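Local coordinates for putative 4-hydroxybenzoyl-CoA thioesterase (Geobacillus stearothermophilus, PDB 2OIW), which probably hydrolyses the thioester bond of acyl-coenzyme A substrates, as a hot-dog-fold thioesterase, although its natural substrate is not established, at residues V19-N24 with V63-Y68; T7-R12 with P28-A33; I81-L86 with P116-D121. All blocks are in the same frame, centred on the assembly; numbering follows the deposited sequence.

Contact 1. Residues V19-N24 with V63-Y68; sequences VGHINN and VNQMYY
His21 and Ile22 run up against Gln65, Met66 and Tyr67 where two loops meet, the touching parts heading in directions 98° apart. The CA atoms of His21 and Tyr67 are 5.0 Å apart, and a single direct hydrogen bond between the segments joins them: Ile22 N gives its proton to Met66 O at 2.8 Å. With an N-H...O angle of 170° it is nearly straight, although the donor stands above the carbonyl plane. A water extends the link, donating to Gly20 O and accepting from Tyr68 N. Gly20 has a positive phi, where a CB would be jammed against the carbonyl oxygen of Val19, so glycine suits the bend.

The first segment belongs to the loop leading from strand 5-9 into helix 27-34, the second to the loop joining strands 53-62 and 72-81, and the contact ties these two connections of the hot-dog fold together. Ile22 faces the second segment, and its CG1, anti to its own carbonyl carbon, rests 4.0 Å from CB of the selenomethionine Met66. Trp30 of helix 27-34 packs on both side chains.

The His21 ring is less certain, being one of two modelled conformers; as given, Gln65 CB lies over one face of the imidazole, 4.2 Å from its centroid in a CH-pi contact, while Val19 O sits over the opposite face. The Gln65 chain bends at chi2, laying the amide beside ND1 with its plane 29° from that of the imidazole. Cutting Gln65 back to an alanine would keep the CB contact but is likely to leave His21 ND1 without the CG and amide carbon beside it, the ring freer to turn. Phe111 of the second subunit also packs on His21.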
loop_
_atom_site.group_PDB
_atom_site.type_symbol
_atom_site.label_atom_id
_atom_site.label_comp_id
_atom_site.label_asym_id
_atom_site.label_seq_id
_atom_site.Cartn_x
_atom_site.Cartn_y
_atom_site.Cartn_z
ATOM N N VAL A 19 -11.534 -10.894 0.606
ATOM C CA VAL A 19 -12.451 -11.554 -0.361
ATOM C C VAL A 19 -11.721 -12.637 -1.185
ATOM O O VAL A 19 -12.368 -13.498 -1.786
ATOM C CB VAL A 19 -13.201 -10.524 -1.282
ATOM C CG1 VAL A 19 -14.358 -11.165 -2.034
ATOM C CG2 VAL A 19 -13.758 -9.411 -0.443
ATOM N N GLY A 20 -10.379 -12.606 -1.197
ATOM C CA GLY A 20 -9.589 -13.641 -1.873
ATOM C C GLY A 20 -9.106 -13.285 -3.277
ATOM O O GLY A 20 -8.396 -14.058 -3.915
ATOM N N HIS A 21 -9.475 -12.104 -3.750
ATOM C CA HIS A 21 -9.052 -11.635 -5.070
ATOM C C HIS A 21 -8.081 -10.456 -4.894
ATOM O O HIS A 21 -7.838 -10.032 -3.778
ATOM C CB HIS A 21 -10.271 -11.197 -5.890
ATOM C CG HIS A 21 -11.398 -12.193 -5.905
ATOM N ND1 HIS A 21 -12.724 -11.811 -5.900
ATOM C CD2 HIS A 21 -11.403 -13.545 -5.944
ATOM C CE1 HIS A 21 -13.497 -12.885 -5.946
ATOM N NE2 HIS A 21 -12.720 -13.951 -5.975
ATOM N N ILE A 22 -7.522 -9.945 -5.990
ATOM C CA ILE A 22 -6.747 -8.704 -5.954
ATOM C C ILE A 22 -7.684 -7.576 -5.528
ATOM O O ILE A 22 -8.806 -7.488 -6.037
ATOM C CB ILE A 22 -6.045 -8.413 -7.311
ATOM C CG1 ILE A 22 -4.978 -9.501 -7.619
ATOM C CG2 ILE A 22 -5.402 -7.043 -7.291
ATOM C CD1 ILE A 22 -3.751 -9.492 -6.606
ATOM N N ASN A 23 -7.246 -6.760 -4.569
ATOM C CA ASN A 23 -8.051 -5.628 -4.077
ATOM C C ASN A 23 -8.097 -4.521 -5.131
ATOM O O ASN A 23 -7.130 -4.337 -5.896
ATOM C CB ASN A 23 -7.511 -5.098 -2.726
ATOM C CG ASN A 23 -8.267 -3.851 -2.224
ATOM O OD1 ASN A 23 -7.843 -2.705 -2.468
ATOM N ND2 ASN A 23 -9.372 -4.060 -1.542
ATOM N N ASN A 24 -9.236 -3.832 -5.206
ATOM C CA ASN A 24 -9.442 -2.763 -6.194
ATOM C C ASN A 24 -8.408 -1.615 -6.163
ATOM O O ASN A 24 -8.108 -1.033 -7.213
ATOM C CB ASN A 24 -10.853 -2.214 -6.032
ATOM C CG ASN A 24 -10.971 -1.248 -4.862
ATOM O OD1 ASN A 24 -10.731 -0.074 -5.016
ATOM N ND2 ASN A 24 -11.359 -1.735 -3.715
ATOM N N VAL A 63 -13.443 -5.350 -14.841
ATOM C CA VAL A 63 -14.175 -6.205 -15.790
ATOM C C VAL A 63 -14.214 -7.642 -15.265
ATOM O O VAL A 63 -15.228 -8.323 -15.302
ATOM C CB VAL A 63 -13.476 -6.133 -17.211
ATOM C CG1 VAL A 63 -14.175 -6.996 -18.255
ATOM C CG2 VAL A 63 -13.378 -4.675 -17.714
ATOM N N ASN A 64 -13.085 -8.114 -14.761
ATOM C CA ASN A 64 -12.993 -9.486 -14.259
ATOM C C ASN A 64 -12.087 -9.486 -13.056
ATOM O O ASN A 64 -11.165 -8.714 -13.004
ATOM C CB ASN A 64 -12.399 -10.402 -15.332
ATOM C CG ASN A 64 -13.395 -10.744 -16.427
ATOM O OD1 ASN A 64 -14.450 -11.311 -16.156
ATOM N ND2 ASN A 64 -13.057 -10.410 -17.684
ATOM N N GLN A 65 -12.310 -10.369 -12.103
ATOM C CA GLN A 65 -11.442 -10.392 -10.934
ATOM C C GLN A 65 -10.080 -10.983 -11.273
ATOM O O GLN A 65 -9.925 -11.794 -12.209
ATOM C CB GLN A 65 -12.080 -11.175 -9.792
ATOM C CG GLN A 65 -13.424 -10.606 -9.322
ATOM C CD GLN A 65 -13.313 -9.290 -8.538
ATOM O OE1 GLN A 65 -12.221 -8.770 -8.294
ATOM N NE2 GLN A 65 -14.460 -8.753 -8.140
HETATM N N MSE A 66 -9.088 -10.557 -10.513
HETATM C CA MSE A 66 -7.769 -11.123 -10.663
HETATM C C MSE A 66 -7.316 -11.792 -9.372
HETATM O O MSE A 66 -7.892 -11.569 -8.299
HETATM C CB MSE A 66 -6.788 -10.052 -11.133
HETATM C CG MSE A 66 -6.995 -9.671 -12.599
HETATM SE SE MSE A 66 -5.842 -8.146 -13.104
HETATM C CE MSE A 66 -6.894 -6.717 -12.192
ATOM N N TYR A 67 -6.294 -12.618 -9.502
ATOM C CA TYR A 67 -5.887 -13.538 -8.447
ATOM C C TYR A 67 -4.399 -13.465 -8.174
ATOM O O TYR A 67 -3.609 -13.304 -9.099
ATOM C CB TYR A 67 -6.295 -14.978 -8.840
ATOM C CG TYR A 67 -7.801 -15.048 -8.931
ATOM C CD1 TYR A 67 -8.573 -14.973 -7.761
ATOM C CD2 TYR A 67 -8.458 -15.059 -10.165
ATOM C CE1 TYR A 67 -9.960 -14.976 -7.807
ATOM C CE2 TYR A 67 -9.859 -15.087 -10.231
ATOM C CZ TYR A 67 -10.602 -15.027 -9.034
ATOM O OH TYR A 67 -11.989 -15.017 -9.029
ATOM N N TYR A 68 -4.022 -13.604 -6.909
ATOM C CA TYR A 68 -2.628 -13.880 -6.589
ATOM C C TYR A 68 -2.247 -15.247 -7.187
ATOM O O TYR A 68 -3.055 -16.155 -7.140
ATOM C CB TYR A 68 -2.456 -13.907 -5.053
ATOM C CG TYR A 68 -1.116 -14.410 -4.585
ATOM C CD1 TYR A 68 0.040 -13.705 -4.883
ATOM C CD2 TYR A 68 -1.009 -15.584 -3.825
ATOM C CE1 TYR A 68 1.269 -14.155 -4.456
ATOM C CE2 TYR A 68 0.212 -16.034 -3.390
ATOM C CZ TYR A 68 1.351 -15.328 -3.733
ATOM O OH TYR A 68 2.568 -15.764 -3.308
HETATM O O HOH W 1 -6.166 -14.699 -5.228
#

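Contact 2. Residues T7-R12 with P28-A33; sequences TVITPR and PVWFEA
Ile9 and Trp30 meet where the end of strand 7-9 passes helix 28-33, the short axes approaching to 9.7 Å with an angle of 140° between their directions. The CB of Ile9 points toward the helix and splits into two branches, both of which reach it. CG2, anti to the backbone N, comes down over the indole face of Trp30: it lies 4.2 Å from the centroid of the five-membered ring and 23° off the ring normal, a CH-pi contact displaced toward the rim. The other branch leaves through CG1 and runs extended at chi2 (172°), carrying CD1 past the indole to two partners: Trp30 CD1 at 4.0 Å and, one helical turn further on, Ala33 CB at 3.9 Å.

Pro11 takes over where the strand has ended. Its CG is 3.8 Å from Trp30 CH2, so the proline meets the six-membered end of the indole while Ile9 holds the five-membered end. The contact joins strand 5-9, at the end of this chain's sheet, to helix 27-34, probably the first piece of the hot-dog helix.

The indole's one polar atom, NE1, makes a weak hydrogen bond to Glu15 beyond these segments. Between the segments themselves the contact consists of aliphatic carbon against aromatic surface and methyl, so it is held by shape and by the exclusion of water, with little directional bonding.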
loop_
_atom_site.group_PDB
_atom_site.type_symbol
_atom_site.label_atom_id
_atom_site.label_comp_id
_atom_site.label_asym_id
_atom_site.label_seq_id
_atom_site.Cartn_x
_atom_site.Cartn_y
_atom_site.Cartn_z
ATOM N N THR A 7 4.082 -4.262 -19.530
ATOM C CA THR A 7 4.739 -4.364 -18.238
ATOM C C THR A 7 4.151 -5.594 -17.562
ATOM O O THR A 7 2.976 -5.595 -17.192
ATOM C CB THR A 7 4.477 -3.076 -17.369
ATOM O OG1 THR A 7 4.839 -1.907 -18.114
ATOM C CG2 THR A 7 5.290 -3.079 -16.076
ATOM N N VAL A 8 4.954 -6.638 -17.425
ATOM C CA VAL A 8 4.573 -7.854 -16.677
ATOM C C VAL A 8 4.842 -7.648 -15.182
ATOM O O VAL A 8 5.931 -7.198 -14.792
ATOM C CB VAL A 8 5.331 -9.150 -17.179
ATOM C CG1 VAL A 8 4.790 -10.398 -16.483
ATOM C CG2 VAL A 8 5.201 -9.318 -18.702
ATOM N N ILE A 9 3.855 -8.004 -14.356
ATOM C CA ILE A 9 3.942 -7.874 -12.910
ATOM C C ILE A 9 3.533 -9.175 -12.240
ATOM O O ILE A 9 2.555 -9.812 -12.660
ATOM C CB ILE A 9 2.993 -6.766 -12.445
ATOM C CG1 ILE A 9 3.565 -5.409 -12.859
ATOM C CG2 ILE A 9 2.750 -6.852 -10.947
ATOM C CD1 ILE A 9 2.658 -4.216 -12.656
ATOM N N THR A 10 4.251 -9.538 -11.180
ATOM C CA THR A 10 3.896 -10.658 -10.311
ATOM C C THR A 10 3.096 -10.145 -9.121
ATOM O O THR A 10 3.641 -9.412 -8.310
ATOM C CB THR A 10 5.175 -11.343 -9.826
ATOM O OG1 THR A 10 5.880 -11.842 -10.965
ATOM C CG2 THR A 10 4.881 -12.516 -8.938
ATOM N N PRO A 11 1.795 -10.512 -9.026
ATOM C CA PRO A 11 0.987 -10.112 -7.878
ATOM C C PRO A 11 1.542 -10.648 -6.557
ATOM O O PRO A 11 2.216 -11.687 -6.525
ATOM C CB PRO A 11 -0.401 -10.689 -8.187
ATOM C CG PRO A 11 -0.388 -10.840 -9.698
ATOM C CD PRO A 11 0.988 -11.226 -10.044
ATOM N N ARG A 12 1.255 -9.921 -5.488
ATOM C CA ARG A 12 1.810 -10.174 -4.146
ATOM C C ARG A 12 0.642 -10.504 -3.238
ATOM O O ARG A 12 -0.497 -10.042 -3.477
ATOM C CB ARG A 12 2.528 -8.908 -3.629
ATOM C CG ARG A 12 3.724 -8.500 -4.467
ATOM C CD ARG A 12 4.151 -7.041 -4.257
ATOM N NE ARG A 12 5.209 -6.711 -5.210
ATOM C CZ ARG A 12 5.723 -5.498 -5.403
ATOM N NH1 ARG A 12 5.295 -4.446 -4.696
ATOM N NH2 ARG A 12 6.655 -5.342 -6.325
ATOM N N PRO A 28 -4.984 0.797 -9.614
ATOM C CA PRO A 28 -4.265 2.016 -9.915
ATOM C C PRO A 28 -2.762 1.911 -9.636
ATOM O O PRO A 28 -1.990 2.653 -10.233
ATOM C CB PRO A 28 -4.929 3.044 -8.989
ATOM C CG PRO A 28 -6.296 2.538 -8.810
ATOM C CD PRO A 28 -6.127 1.051 -8.712
ATOM N N VAL A 29 -2.357 1.007 -8.740
ATOM C CA VAL A 29 -0.945 0.883 -8.386
ATOM C C VAL A 29 -0.211 0.220 -9.560
ATOM O O VAL A 29 0.872 0.647 -9.946
ATOM C CB VAL A 29 -0.728 0.106 -7.065
ATOM C CG1 VAL A 29 0.703 -0.272 -6.889
ATOM C CG2 VAL A 29 -1.173 0.935 -5.845
ATOM N N TRP A 30 -0.847 -0.779 -10.151
ATOM C CA TRP A 30 -0.300 -1.471 -11.322
ATOM C C TRP A 30 -0.346 -0.606 -12.605
ATOM O O TRP A 30 0.588 -0.622 -13.446
ATOM C CB TRP A 30 -1.133 -2.749 -11.496
ATOM C CG TRP A 30 -0.839 -3.801 -10.452
ATOM C CD1 TRP A 30 0.164 -3.797 -9.515
ATOM C CD2 TRP A 30 -1.501 -5.056 -10.326
ATOM N NE1 TRP A 30 0.117 -4.964 -8.774
ATOM C CE2 TRP A 30 -0.893 -5.750 -9.265
ATOM C CE3 TRP A 30 -2.595 -5.642 -10.984
ATOM C CZ2 TRP A 30 -1.330 -7.009 -8.863
ATOM C CZ3 TRP A 30 -3.001 -6.890 -10.607
ATOM C CH2 TRP A 30 -2.370 -7.563 -9.562
ATOM N N PHE A 31 -1.429 0.151 -12.766
ATOM C CA PHE A 31 -1.530 1.151 -13.850
ATOM C C PHE A 31 -0.432 2.195 -13.742
ATOM O O PHE A 31 0.190 2.534 -14.739
ATOM C CB PHE A 31 -2.902 1.860 -13.850
ATOM C CG PHE A 31 -3.996 1.080 -14.537
ATOM C CD1 PHE A 31 -3.731 0.315 -15.678
ATOM C CD2 PHE A 31 -5.293 1.150 -14.060
ATOM C CE1 PHE A 31 -4.759 -0.378 -16.320
ATOM C CE2 PHE A 31 -6.321 0.476 -14.677
ATOM C CZ PHE A 31 -6.070 -0.298 -15.801
ATOM N N GLU A 32 -0.175 2.701 -12.540
ATOM C CA GLU A 32 0.940 3.657 -12.390
ATOM C C GLU A 32 2.297 3.006 -12.698
ATOM O O GLU A 32 3.192 3.642 -13.255
ATOM C CB GLU A 32 0.947 4.287 -10.985
ATOM C CG GLU A 32 2.002 5.436 -10.842
ATOM C CD GLU A 32 2.151 5.889 -9.395
ATOM O OE1 GLU A 32 2.526 5.034 -8.572
ATOM O OE2 GLU A 32 1.833 7.066 -9.078
ATOM N N ALA A 33 2.457 1.739 -12.313
ATOM C CA ALA A 33 3.661 0.983 -12.672
ATOM C C ALA A 33 3.825 0.905 -14.225
ATOM O O ALA A 33 4.911 1.076 -14.750
ATOM C CB ALA A 33 3.603 -0.440 -12.024
#

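Contact 3. Residues I81-L86 with P116-D121; sequences IGNTSL and PEPIPD
Pro116 is the first residue of its segment to meet the turn at 81-86: its CB lies 4.0 Å from Thr84 CB, the two side chains running alongside one another. Glu117 turns its side chain away, and the carboxylate bonds to Asn108 and Asn110 on strand 97-110; its contribution here is the carbonyl oxygen, which receives a CA-H...O contact from Thr84. Pro118 comes next, where the two CA traces come nearest, Pro118 CA 4.3 Å from Thr84 CA. Thr84 CG2 sits anti to its own carbonyl carbon, with OG1 at chi1 68°, and this turns the methyl toward the proline, 3.8 Å from Pro118 CD. Nearer the CB-CG end, Asn83 runs alongside the same ring, its OD1 3.9 Å from Pro118 CB.

The turn joins strands 72-81 and 85-94, neighbours in the antiparallel sheet of the hot-dog fold, and is closed by Gly82 N bonding to Ser85 O. The other segment leads from the short strand 115-116 into helix 121-128, so the contact holds that exit against the end of a hairpin.

At Ile119 the backbone bonds directly: its N donates to Asn83 O at 3.0 Å, with the donor in the carbonyl plane and an N-H...O angle of 156°. The same oxygen accepts a CA-H...O contact from Pro118 and a hydrogen bond from Arg124 of the following helix. The Ile119 side chain then reaches in against the turn's backbone, extended at chi2 (176°), placing CD1 3.5 Å from Ser85 O and 4.1 Å from Ile81 CG2. Phe42 of helix 36-42 packs on this buried isoleucine, and Pro120 then takes the N-cap position of helix 121-128.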
loop_
_atom_site.group_PDB
_atom_site.type_symbol
_atom_site.label_atom_id
_atom_site.label_comp_id
_atom_site.label_asym_id
_atom_site.label_seq_id
_atom_site.Cartn_x
_atom_site.Cartn_y
_atom_site.Cartn_z
ATOM N N ILE A 81 -2.664 13.039 -27.172
ATOM C CA ILE A 81 -1.589 13.958 -26.781
ATOM C C ILE A 81 -2.168 15.361 -26.848
ATOM O O ILE A 81 -2.489 15.839 -27.922
ATOM C CB ILE A 81 -0.349 13.853 -27.713
ATOM C CG1 ILE A 81 0.098 12.384 -27.846
ATOM C CG2 ILE A 81 0.797 14.731 -27.173
ATOM C CD1 ILE A 81 1.138 12.076 -28.956
ATOM N N GLY A 82 -2.356 15.996 -25.695
ATOM C CA GLY A 82 -2.933 17.333 -25.678
ATOM C C GLY A 82 -1.834 18.382 -25.770
ATOM O O GLY A 82 -0.730 18.100 -26.202
ATOM N N ASN A 83 -2.124 19.602 -25.338
ATOM C CA ASN A 83 -1.116 20.649 -25.347
ATOM C C ASN A 83 -0.147 20.486 -24.189
ATOM O O ASN A 83 1.042 20.340 -24.404
ATOM C CB ASN A 83 -1.769 22.043 -25.343
ATOM C CG ASN A 83 -0.771 23.152 -25.575
ATOM O OD1 ASN A 83 0.148 23.023 -26.382
ATOM N ND2 ASN A 83 -0.955 24.261 -24.874
ATOM N N THR A 84 -0.674 20.505 -22.961
ATOM C CA THR A 84 0.134 20.383 -21.751
ATOM C C THR A 84 -0.213 19.084 -21.027
ATOM O O THR A 84 0.324 18.809 -19.942
ATOM C CB THR A 84 -0.157 21.535 -20.763
ATOM O OG1 THR A 84 -1.488 21.384 -20.257
ATOM C CG2 THR A 84 -0.012 22.885 -21.434
ATOM N N SER A 85 -1.132 18.314 -21.616
ATOM C CA SER A 85 -1.622 17.082 -21.012
ATOM C C SER A 85 -1.548 15.892 -21.931
ATOM O O SER A 85 -1.305 16.033 -23.123
ATOM C CB SER A 85 -3.066 17.239 -20.481
ATOM O OG SER A 85 -3.947 17.607 -21.515
ATOM N N LEU A 86 -1.732 14.713 -21.366
ATOM C CA LEU A 86 -1.890 13.545 -22.195
ATOM C C LEU A 86 -2.874 12.624 -21.520
ATOM O O LEU A 86 -3.004 12.624 -20.305
ATOM C CB LEU A 86 -0.525 12.883 -22.504
ATOM C CG LEU A 86 0.181 11.890 -21.587
ATOM C CD1 LEU A 86 1.666 11.776 -21.990
ATOM C CD2 LEU A 86 0.093 12.296 -20.146
ATOM N N PRO A 116 1.846 24.642 -16.060
ATOM C CA PRO A 116 1.790 23.511 -16.974
ATOM C C PRO A 116 2.531 23.873 -18.244
ATOM O O PRO A 116 2.509 25.018 -18.651
ATOM C CB PRO A 116 0.301 23.364 -17.251
ATOM C CG PRO A 116 -0.367 23.982 -16.066
ATOM C CD PRO A 116 0.489 25.162 -15.774
ATOM N N GLU A 117 3.213 22.907 -18.839
ATOM C CA GLU A 117 4.179 23.167 -19.894
ATOM C C GLU A 117 3.722 22.449 -21.150
ATOM O O GLU A 117 3.507 21.246 -21.129
ATOM C CB GLU A 117 5.590 22.696 -19.461
ATOM C CG GLU A 117 6.775 23.047 -20.420
ATOM C CD GLU A 117 8.041 22.197 -20.188
ATOM O OE1 GLU A 117 7.951 20.954 -20.127
ATOM O OE2 GLU A 117 9.151 22.767 -20.077
ATOM N N PRO A 118 3.493 23.197 -22.229
ATOM C CA PRO A 118 3.378 22.515 -23.508
ATOM C C PRO A 118 4.472 21.460 -23.669
ATOM O O PRO A 118 5.680 21.773 -23.607
ATOM C CB PRO A 118 3.532 23.654 -24.522
ATOM C CG PRO A 118 2.884 24.824 -23.830
ATOM C CD PRO A 118 3.255 24.652 -22.355
ATOM N N ILE A 119 4.028 20.217 -23.829
ATOM C CA ILE A 119 4.917 19.089 -24.004
ATOM C C ILE A 119 5.950 19.426 -25.083
ATOM O O ILE A 119 5.581 19.774 -26.192
ATOM C CB ILE A 119 4.118 17.849 -24.404
ATOM C CG1 ILE A 119 3.065 17.544 -23.329
ATOM C CG2 ILE A 119 5.050 16.681 -24.687
ATOM C CD1 ILE A 119 2.147 16.383 -23.658
ATOM N N PRO A 120 7.252 19.388 -24.744
ATOM C CA PRO A 120 8.238 19.732 -25.785
ATOM C C PRO A 120 8.141 18.797 -27.001
ATOM O O PRO A 120 7.744 17.630 -26.867
ATOM C CB PRO A 120 9.596 19.571 -25.070
ATOM C CG PRO A 120 9.288 19.692 -23.611
ATOM C CD PRO A 120 7.889 19.096 -23.448
ATOM N N ASP A 121 8.513 19.314 -28.168
ATOM C CA ASP A 121 8.335 18.582 -29.424
ATOM C C ASP A 121 9.040 17.224 -29.466
ATOM O O ASP A 121 8.453 16.242 -29.958
ATOM C CB ASP A 121 8.706 19.447 -30.636
ATOM C CG ASP A 121 7.483 20.069 -31.305
ATOM O OD1 ASP A 121 6.395 19.441 -31.315
ATOM O OD2 ASP A 121 7.613 21.184 -31.844
#

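From the N terminus, contact 2 opens at 7-12 on the first strand; before it closes on helix 27-34, contact 1 opens at 19-24 in the intervening loop. Contact 1 closes at 63-68, beyond strand 53-62, so the two loops cross. They also touch: Ile22 packs on both Pro11 and Trp30, and Tyr68 lies against Pro11 and Arg12, making one continuous region that joins first strand, helix and the 63-68 loop and borders the third subunit. Contact 3 follows in series, closing 81-86 on 116-121 around strand 97-110 and most of 85-94. On the opposite side of the chain's centre, about 26 Å from contact 2 between centres, it ties a hairpin end to the approach to the C-terminal helix.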